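Local atomic coordinates of methyltransferase (Streptomyces avermitilis, PDB entry 3GIW), a protein that is of unconfirmed function but has the Rossmann fold of an S-adenosylmethionine-dependent methyltransferase and can bind S-adenosyl-L-homocysteine. Residues Trp65-Val70 against His96-Ser101; Val162-Ile167 against Arg185-Leu190. One frame throughout, in Å; residues are numbered along the deposited sequence. Where two conformers were deposited one is given.

Contact 1. Residues Trp65-Val70 against His96-Ser101; sequences WMNRAV and HEIAQS
Ile-98 reaches from helix 95-102 into the side of helix 55-75, where Met-66, Asn-67 and Val-70 receive it. The two short segments run roughly the same way, their axes 9.8 Å apart at closest and crossing at -29°, so a branched side chain is long enough to span the gap. At its root, CB of Ile-98 lies 4.1 Å from CG1 of Val-70. The CG2 branch comes closer to the same methyl, 3.8 Å from Val-70 CG1. The other branch leaves with CG1 beside the backbone N (chi1 -67°) and runs on extended, which carries CD1 one turn back along the partner helix, to Asn-67. There CD1 lies 3.8 Å from Asn-67 CA and 3.5 Å from its OD1, the two side chains meeting at about a right angle. Selenomethionine Met-66 brings its SE to 4.2 Å from Ile-98 CD1, a looser touch that is doubtful because a second conformer was modelled. Within helix 95-102, Ser-101 OG donates a 2.6 Å hydrogen bond to Ile-98 O. Met-66 also lies beside Arg-63, a residue of the S-adenosyl-L-homocysteine site, while a glycerol sits against Asn-67. Only 180 Å² is buried, both sides summed, and no hydrogen bond crosses. Since a methyl group cannot donate a proper hydrogen bond to OD1, the contact implies cohesion by dispersion and shape, with Ile-98 contributing the largest share of the buried surface.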
ATOM      1  N   TRP A  65       4.013   8.897  -2.486  1.00 13.01           N
ATOM      2  CA  TRP A  65       4.601   7.918  -3.384  1.00 12.87           C
ATOM      3  C   TRP A  65       3.484   7.140  -4.101  1.00 12.37           C
ATOM      4  O   TRP A  65       3.561   6.955  -5.321  1.00 13.44           O
ATOM      5  CB  TRP A  65       5.574   6.957  -2.641  1.00 13.35           C
ATOM      6  CG  TRP A  65       6.153   5.937  -3.596  1.00 12.58           C
ATOM      7  CD1 TRP A  65       7.208   6.109  -4.405  1.00 13.96           C
ATOM      8  CD2 TRP A  65       5.629   4.631  -3.876  1.00 13.68           C
ATOM      9  NE1 TRP A  65       7.396   4.987  -5.188  1.00 13.94           N
ATOM     10  CE2 TRP A  65       6.423   4.076  -4.885  1.00 14.34           C
ATOM     11  CE3 TRP A  65       4.560   3.883  -3.371  1.00 15.81           C
ATOM     12  CZ2 TRP A  65       6.175   2.804  -5.409  1.00 14.49           C
ATOM     13  CZ3 TRP A  65       4.315   2.650  -3.928  1.00 15.02           C
ATOM     14  CH2 TRP A  65       5.130   2.118  -4.899  1.00 15.24           C
HETATM   15  N   MSE A  66       2.477   6.687  -3.365  0.70 11.81           N
HETATM   16  CA  MSE A  66       1.361   5.988  -4.012  0.70 11.42           C
HETATM   17  C   MSE A  66       0.795   6.859  -5.125  0.70 11.82           C
HETATM   18  O   MSE A  66       0.527   6.382  -6.218  0.70 12.24           O
HETATM   19  CB  MSE A  66       0.247   5.649  -3.001  0.70 12.66           C
HETATM   20  CG  MSE A  66      -0.956   4.931  -3.637  0.70 13.68           C
HETATM   21 SE   MSE A  66      -2.349   6.091  -4.397  0.52 14.63          SE
HETATM   22  CE  MSE A  66      -3.387   6.364  -2.842  0.70 18.82           C
ATOM     23  N   ASN A  67       0.585   8.134  -4.828  1.00 11.94           N
ATOM     24  CA  ASN A  67       0.018   9.048  -5.803  1.00 13.14           C
ATOM     25  C   ASN A  67       0.890   9.089  -7.075  1.00 12.74           C
ATOM     26  O   ASN A  67       0.370   9.009  -8.193  1.00 12.72           O
ATOM     27  CB  ASN A  67      -0.129  10.478  -5.255  1.00 14.35           C
ATOM     28  CG  ASN A  67      -1.119  10.614  -4.100  1.00 15.28           C
ATOM     29  OD1 ASN A  67      -1.885   9.721  -3.776  1.00 17.87           O
ATOM     30  ND2 ASN A  67      -1.128  11.794  -3.517  1.00 17.10           N
ATOM     31  N   ARG A  68       2.208   9.221  -6.939  1.00 12.26           N
ATOM     32  CA  ARG A  68       3.094   9.292  -8.092  1.00 12.20           C
ATOM     33  C   ARG A  68       3.161   7.941  -8.830  1.00 10.95           C
ATOM     34  O   ARG A  68       3.195   7.924 -10.063  1.00 13.18           O
ATOM     35  CB  ARG A  68       4.496   9.760  -7.682  1.00 12.64           C
ATOM     36  CG  ARG A  68       4.510  11.114  -7.046  1.00 12.67           C
ATOM     37  CD  ARG A  68       5.889  11.720  -6.988  1.00 12.06           C
ATOM     38  NE  ARG A  68       6.923  10.899  -6.362  1.00 12.28           N
ATOM     39  CZ  ARG A  68       7.033  10.675  -5.054  1.00 12.57           C
ATOM     40  NH1 ARG A  68       6.185  11.211  -4.192  1.00 13.30           N
ATOM     41  NH2 ARG A  68       7.980   9.861  -4.597  1.00 13.28           N
ATOM     42  N   ALA A  69       3.169   6.827  -8.102  1.00 11.11           N
ATOM     43  CA  ALA A  69       3.231   5.506  -8.727  1.00 12.67           C
ATOM     44  C   ALA A  69       1.963   5.215  -9.543  1.00 12.88           C
ATOM     45  O   ALA A  69       2.055   4.727 -10.687  1.00 11.51           O
ATOM     46  CB  ALA A  69       3.513   4.424  -7.708  1.00 13.14           C
ATOM     47  N   VAL A  70       0.792   5.521  -8.976  1.00 11.93           N
ATOM     48  CA  VAL A  70      -0.464   5.273  -9.685  1.00 12.81           C
ATOM     49  C   VAL A  70      -0.586   6.190 -10.899  1.00 12.88           C
ATOM     50  O   VAL A  70      -0.998   5.730 -11.993  1.00 13.04           O
ATOM     51  CB  VAL A  70      -1.668   5.402  -8.730  1.00 12.85           C
ATOM     52  CG1 VAL A  70      -3.009   5.372  -9.492  1.00 13.03           C
ATOM     53  CG2 VAL A  70      -1.616   4.266  -7.670  1.00 15.62           C
ATOM     54  N   HIS A  96      -8.440   5.193  -7.153  1.00 13.37           N
ATOM     55  CA  HIS A  96      -9.322   5.283  -8.331  1.00 13.27           C
ATOM     56  C   HIS A  96      -9.566   6.690  -8.856  1.00 13.77           C
ATOM     57  O   HIS A  96      -9.869   6.865 -10.043  1.00 14.74           O
ATOM     58  CB  HIS A  96     -10.671   4.531  -8.136  1.00 13.84           C
ATOM     59  CG  HIS A  96     -11.713   5.296  -7.395  1.00 14.53           C
ATOM     60  ND1 HIS A  96     -11.737   5.365  -6.016  1.00 13.83           N
ATOM     61  CD2 HIS A  96     -12.787   5.994  -7.838  1.00 15.90           C
ATOM     62  CE1 HIS A  96     -12.785   6.095  -5.648  1.00 15.87           C
ATOM     63  NE2 HIS A  96     -13.427   6.497  -6.731  1.00 15.59           N
ATOM     64  N   GLU A  97      -9.501   7.665  -7.963  1.00 13.88           N
ATOM     65  CA  GLU A  97      -9.734   9.057  -8.349  1.00 13.79           C
ATOM     66  C   GLU A  97      -8.558   9.528  -9.211  1.00 15.11           C
ATOM     67  O   GLU A  97      -8.759  10.242 -10.206  1.00 15.63           O
ATOM     68  CB  GLU A  97      -9.949   9.911  -7.093  1.00 15.95           C
ATOM     69  CG  GLU A  97     -11.229   9.513  -6.373  1.00 16.43           C
ATOM     70  CD  GLU A  97     -11.323   9.990  -4.916  1.00 20.26           C
ATOM     71  OE1 GLU A  97     -10.428  10.635  -4.392  1.00 20.52           O
ATOM     72  OE2 GLU A  97     -12.340   9.662  -4.273  1.00 27.23           O
ATOM     73  N   ILE A  98      -7.351   9.089  -8.865  1.00 14.99           N
ATOM     74  CA  ILE A  98      -6.164   9.400  -9.679  1.00 16.83           C
ATOM     75  C   ILE A  98      -6.279   8.709 -11.047  1.00 16.26           C
ATOM     76  O   ILE A  98      -6.130   9.353 -12.096  1.00 16.86           O
ATOM     77  CB  ILE A  98      -4.869   8.997  -8.960  1.00 17.12           C
ATOM     78  CG1 ILE A  98      -4.658   9.856  -7.720  1.00 17.96           C
ATOM     79  CG2 ILE A  98      -3.652   9.115  -9.915  1.00 18.50           C
ATOM     80  CD1 ILE A  98      -3.592   9.280  -6.800  1.00 19.76           C
ATOM     81  N   ALA A  99      -6.561   7.403 -11.045  1.00 15.12           N
ATOM     82  CA  ALA A  99      -6.633   6.634 -12.294  1.00 16.24           C
ATOM     83  C   ALA A  99      -7.743   7.166 -13.193  1.00 16.32           C
ATOM     84  O   ALA A  99      -7.559   7.342 -14.395  1.00 16.15           O
ATOM     85  CB  ALA A  99      -6.864   5.154 -11.986  1.00 15.79           C
ATOM     86  N   GLN A 100      -8.908   7.424 -12.618  1.00 15.87           N
ATOM     87  CA  GLN A 100     -10.070   7.864 -13.413  1.00 16.13           C
ATOM     88  C   GLN A 100      -9.971   9.310 -13.945  1.00 16.86           C
ATOM     89  O   GLN A 100     -10.594   9.645 -14.966  1.00 18.67           O
ATOM     90  CB  GLN A 100     -11.385   7.599 -12.651  1.00 15.69           C
ATOM     91  CG  GLN A 100     -11.735   6.082 -12.591  1.00 14.94           C
ATOM     92  CD  GLN A 100     -13.001   5.750 -11.828  1.00 15.64           C
ATOM     93  OE1 GLN A 100     -13.609   6.619 -11.192  1.00 15.55           O
ATOM     94  NE2 GLN A 100     -13.433   4.508 -11.930  1.00 15.40           N
ATOM     95  N   SER A 101      -9.173  10.136 -13.278  1.00 16.79           N
ATOM     96  CA  SER A 101      -8.859  11.468 -13.796  1.00 19.52           C
ATOM     97  C   SER A 101      -8.011  11.363 -15.059  1.00 19.35           C
ATOM     98  O   SER A 101      -8.090  12.222 -15.937  1.00 21.77           O
ATOM     99  CB  SER A 101      -8.146  12.315 -12.731  1.00 20.44           C
ATOM    100  OG  SER A 101      -6.826  11.873 -12.466  1.00 24.45           O
TER

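Contact 2. Residues Val162-Ile167 against Arg185-Leu190; sequences VALTVI and RLLEPL
Leu-186, Leu-187 and Leu-190 face Leu-164 near the start of strand 163-167 and Val-162 just before it, and every atom pair that joins the two segments is a van der Waals contact. Walking from the helix outward, Leu-186 comes first and points its CB at the strand: CB lies 3.8 Å from CD2 of Leu-164, the side chains crossing at about a right angle. Leu-164 owes this reach to its CG, which stands anti to the backbone N (chi1 179°) and extends the chain toward the helix. The same CD2 methyl comes 4.0 Å from the backbone N of Leu-187 and 4.2 Å from Leu-187 CB, so one methyl rests on two consecutive residues of helix 179-187. Leu-187 then opens a type I beta turn, closed by the 3.0 Å bond from Leu-190 N to Leu-187 O. Lys-276 NZ binds the carbonyl oxygens of both Leu-187 and Leu-190, pinning the turn from the far end of the chain. The turn brings Leu-190 back over the strand. Its CD1 lies between two residues, 4.0 Å from Leu-164 CB and 4.1 Å from Val-162 CB, while CD2 meets Val-162 alone, 4.0 Å from its CB. In all 253 Å² is buried, and all five touching residues belong to the interior. Leu-186 also leans on Pro-143, not far from the cofactor-site residue Met-140. Strand 163-167, helix 179-187 and the neighbouring parallel strand 195-201 form a beta-alpha-beta crossover, and the contact packs its helix against its first strand through apolar side chains; this crossover is the repeating unit of the Rossmann-like fold.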
ATOM      1  N   VAL A 162      -3.301  -5.635 -15.537  1.00 11.37           N
ATOM      2  CA  VAL A 162      -3.704  -5.121 -14.228  1.00 12.33           C
ATOM      3  C   VAL A 162      -2.444  -4.671 -13.465  1.00 12.82           C
ATOM      4  O   VAL A 162      -1.401  -5.322 -13.565  1.00 12.47           O
ATOM      5  CB  VAL A 162      -4.380  -6.261 -13.411  1.00 11.62           C
ATOM      6  CG1 VAL A 162      -4.747  -5.822 -12.003  1.00 12.25           C
ATOM      7  CG2 VAL A 162      -5.697  -6.774 -14.087  1.00 11.50           C
ATOM      8  N   ALA A 163      -2.530  -3.542 -12.745  1.00 11.92           N
ATOM      9  CA  ALA A 163      -1.506  -3.182 -11.750  1.00 12.76           C
ATOM     10  C   ALA A 163      -1.935  -3.675 -10.372  1.00 12.74           C
ATOM     11  O   ALA A 163      -2.994  -3.266  -9.861  1.00 12.75           O
ATOM     12  CB  ALA A 163      -1.291  -1.700 -11.693  1.00 13.94           C
ATOM     13  N   LEU A 164      -1.111  -4.545  -9.805  1.00 12.73           N
ATOM     14  CA  LEU A 164      -1.264  -5.082  -8.473  1.00 12.06           C
ATOM     15  C   LEU A 164      -0.499  -4.135  -7.553  1.00 12.64           C
ATOM     16  O   LEU A 164       0.728  -4.051  -7.640  1.00 12.06           O
ATOM     17  CB  LEU A 164      -0.699  -6.495  -8.391  1.00 12.49           C
ATOM     18  CG  LEU A 164      -0.771  -7.187  -7.040  1.00 13.12           C
ATOM     19  CD1 LEU A 164      -2.199  -7.405  -6.549  1.00 15.32           C
ATOM     20  CD2 LEU A 164      -0.023  -8.533  -7.079  1.00 15.25           C
ATOM     21  N   THR A 165      -1.246  -3.423  -6.701  1.00 13.12           N
ATOM     22  CA  THR A 165      -0.651  -2.488  -5.728  1.00 13.04           C
ATOM     23  C   THR A 165      -0.695  -3.068  -4.313  1.00 13.14           C
ATOM     24  O   THR A 165      -1.782  -3.404  -3.806  1.00 13.60           O
ATOM     25  CB  THR A 165      -1.279  -1.064  -5.839  1.00 13.91           C
ATOM     26  OG1 THR A 165      -2.677  -1.124  -5.657  1.00 14.72           O
ATOM     27  CG2 THR A 165      -1.069  -0.497  -7.246  1.00 16.35           C
ATOM     28  N   VAL A 166       0.469  -3.217  -3.688  1.00 12.17           N
ATOM     29  CA  VAL A 166       0.610  -3.807  -2.340  1.00 12.93           C
ATOM     30  C   VAL A 166       1.453  -2.779  -1.550  1.00 12.36           C
ATOM     31  O   VAL A 166       2.673  -2.909  -1.475  1.00 12.38           O
ATOM     32  CB  VAL A 166       1.263  -5.212  -2.364  1.00 13.03           C
ATOM     33  CG1 VAL A 166       1.221  -5.819  -0.983  1.00 13.92           C
ATOM     34  CG2 VAL A 166       0.514  -6.137  -3.374  1.00 14.81           C
ATOM     35  N   ILE A 167       0.767  -1.753  -1.040  1.00 12.38           N
ATOM     36  CA  ILE A 167       1.394  -0.547  -0.505  1.00 13.54           C
ATOM     37  C   ILE A 167       1.153  -0.425   1.001  1.00 13.54           C
ATOM     38  O   ILE A 167       0.035  -0.529   1.498  1.00 12.82           O
ATOM     39  CB  ILE A 167       0.857   0.672  -1.271  1.00 13.93           C
ATOM     40  CG1 ILE A 167       1.239   0.538  -2.761  1.00 15.93           C
ATOM     41  CG2 ILE A 167       1.418   1.968  -0.634  1.00 16.81           C
ATOM     42  CD1 ILE A 167       0.705   1.601  -3.714  1.00 17.62           C
ATOM     43  N   ARG A 185       1.696 -15.187  -5.832  1.00 13.95           N
ATOM     44  CA  ARG A 185       0.461 -15.931  -6.127  1.00 12.80           C
ATOM     45  C   ARG A 185      -0.655 -15.010  -6.640  1.00 13.44           C
ATOM     46  O   ARG A 185      -1.400 -15.371  -7.547  1.00 12.87           O
ATOM     47  CB  ARG A 185      -0.016 -16.682  -4.888  1.00 12.87           C
ATOM     48  CG  ARG A 185      -1.290 -17.466  -5.043  1.00 13.90           C
ATOM     49  CD  ARG A 185      -1.185 -18.533  -6.172  1.00 15.63           C
ATOM     50  NE  ARG A 185      -2.480 -19.170  -6.404  1.00 16.97           N
ATOM     51  CZ  ARG A 185      -3.397 -18.736  -7.269  1.00 18.08           C
ATOM     52  NH1 ARG A 185      -3.160 -17.693  -8.026  1.00 18.30           N
ATOM     53  NH2 ARG A 185      -4.567 -19.377  -7.396  1.00 20.13           N
ATOM     54  N   LEU A 186      -0.757 -13.813  -6.086  1.00 13.08           N
ATOM     55  CA  LEU A 186      -1.684 -12.815  -6.619  1.00 13.59           C
ATOM     56  C   LEU A 186      -1.328 -12.312  -8.009  1.00 14.66           C
ATOM     57  O   LEU A 186      -2.229 -11.954  -8.795  1.00 15.94           O
ATOM     58  CB  LEU A 186      -1.815 -11.610  -5.663  1.00 14.66           C
ATOM     59  CG  LEU A 186      -2.446 -11.940  -4.313  1.00 14.91           C
ATOM     60  CD1 LEU A 186      -2.179 -10.825  -3.276  1.00 17.63           C
ATOM     61  CD2 LEU A 186      -3.932 -12.194  -4.486  1.00 16.34           C
ATOM     62  N   LEU A 187      -0.044 -12.282  -8.331  1.00 13.95           N
ATOM     63  CA  LEU A 187       0.401 -11.802  -9.640  1.00 14.73           C
ATOM     64  C   LEU A 187       0.204 -12.878 -10.737  1.00 16.26           C
ATOM     65  O   LEU A 187       0.090 -12.557 -11.920  1.00 15.71           O
ATOM     66  CB  LEU A 187       1.879 -11.368  -9.557  1.00 16.64           C
ATOM     67  CG  LEU A 187       2.490 -10.604 -10.762  1.00 17.71           C
ATOM     68  CD1 LEU A 187       1.765  -9.303 -11.096  1.00 20.34           C
ATOM     69  CD2 LEU A 187       3.968 -10.297 -10.481  1.00 17.32           C
ATOM     70  N   GLU A 188       0.196 -14.157 -10.353  1.00 16.74           N
ATOM     71  CA  GLU A 188       0.119 -15.281 -11.300  1.00 18.83           C
ATOM     72  C   GLU A 188      -0.953 -15.111 -12.375  1.00 17.82           C
ATOM     73  O   GLU A 188      -0.640 -15.250 -13.566  1.00 17.48           O
ATOM     74  CB  GLU A 188      -0.113 -16.596 -10.542  1.00 21.70           C
ATOM     75  CG  GLU A 188       1.100 -17.149  -9.868  1.00 25.94           C
ATOM     76  CD  GLU A 188       2.100 -17.751 -10.828  1.00 28.62           C
ATOM     77  OE1 GLU A 188       1.774 -17.872 -12.038  1.00 30.63           O
ATOM     78  OE2 GLU A 188       3.217 -18.105 -10.356  1.00 30.05           O
ATOM     79  N   PRO A 189      -2.219 -14.857 -11.976  1.00 17.07           N
ATOM     80  CA  PRO A 189      -3.302 -14.783 -13.003  1.00 17.58           C
ATOM     81  C   PRO A 189      -3.325 -13.522 -13.860  1.00 17.32           C
ATOM     82  O   PRO A 189      -4.160 -13.403 -14.776  1.00 18.82           O
ATOM     83  CB  PRO A 189      -4.578 -14.854 -12.165  1.00 17.44           C
ATOM     84  CG  PRO A 189      -4.209 -14.277 -10.865  1.00 18.29           C
ATOM     85  CD  PRO A 189      -2.790 -14.747 -10.621  1.00 17.66           C
ATOM     86  N   LEU A 190      -2.466 -12.562 -13.563  1.00 14.59           N
ATOM     87  CA  LEU A 190      -2.485 -11.310 -14.292  1.00 14.84           C
ATOM     88  C   LEU A 190      -1.655 -11.547 -15.561  1.00 15.46           C
ATOM     89  O   LEU A 190      -0.646 -12.237 -15.533  1.00 16.30           O
ATOM     90  CB  LEU A 190      -1.943 -10.185 -13.406  1.00 14.78           C
ATOM     91  CG  LEU A 190      -2.629 -10.087 -12.044  1.00 15.30           C
ATOM     92  CD1 LEU A 190      -2.143  -8.864 -11.234  1.00 16.66           C
ATOM     93  CD2 LEU A 190      -4.137 -10.030 -12.189  1.00 15.46           C
TER

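In the fold
From the N terminus the chain forms helix 55-75, passes through strand 81-85 and returns as helix 95-102, whereupon contact 1 closes a loop of 25 residues. Strands 107-112 and 132-137 follow before strand 163-167 starts contact 2, which closes 17 residues later at helix 179-187. The loops are therefore in series, neither nested nor crossed. Strand 163-167 bridges them: Ile-167 CD1 packs 3.7 Å from Met-66 CG, and Ala-163 touches Leu-73, while Leu-164 points to helix 179-187. Neighbouring strand residues thus serve opposite faces of the sheet, with the helix pair of contact 1 on one and the crossover helix of contact 2 on the other.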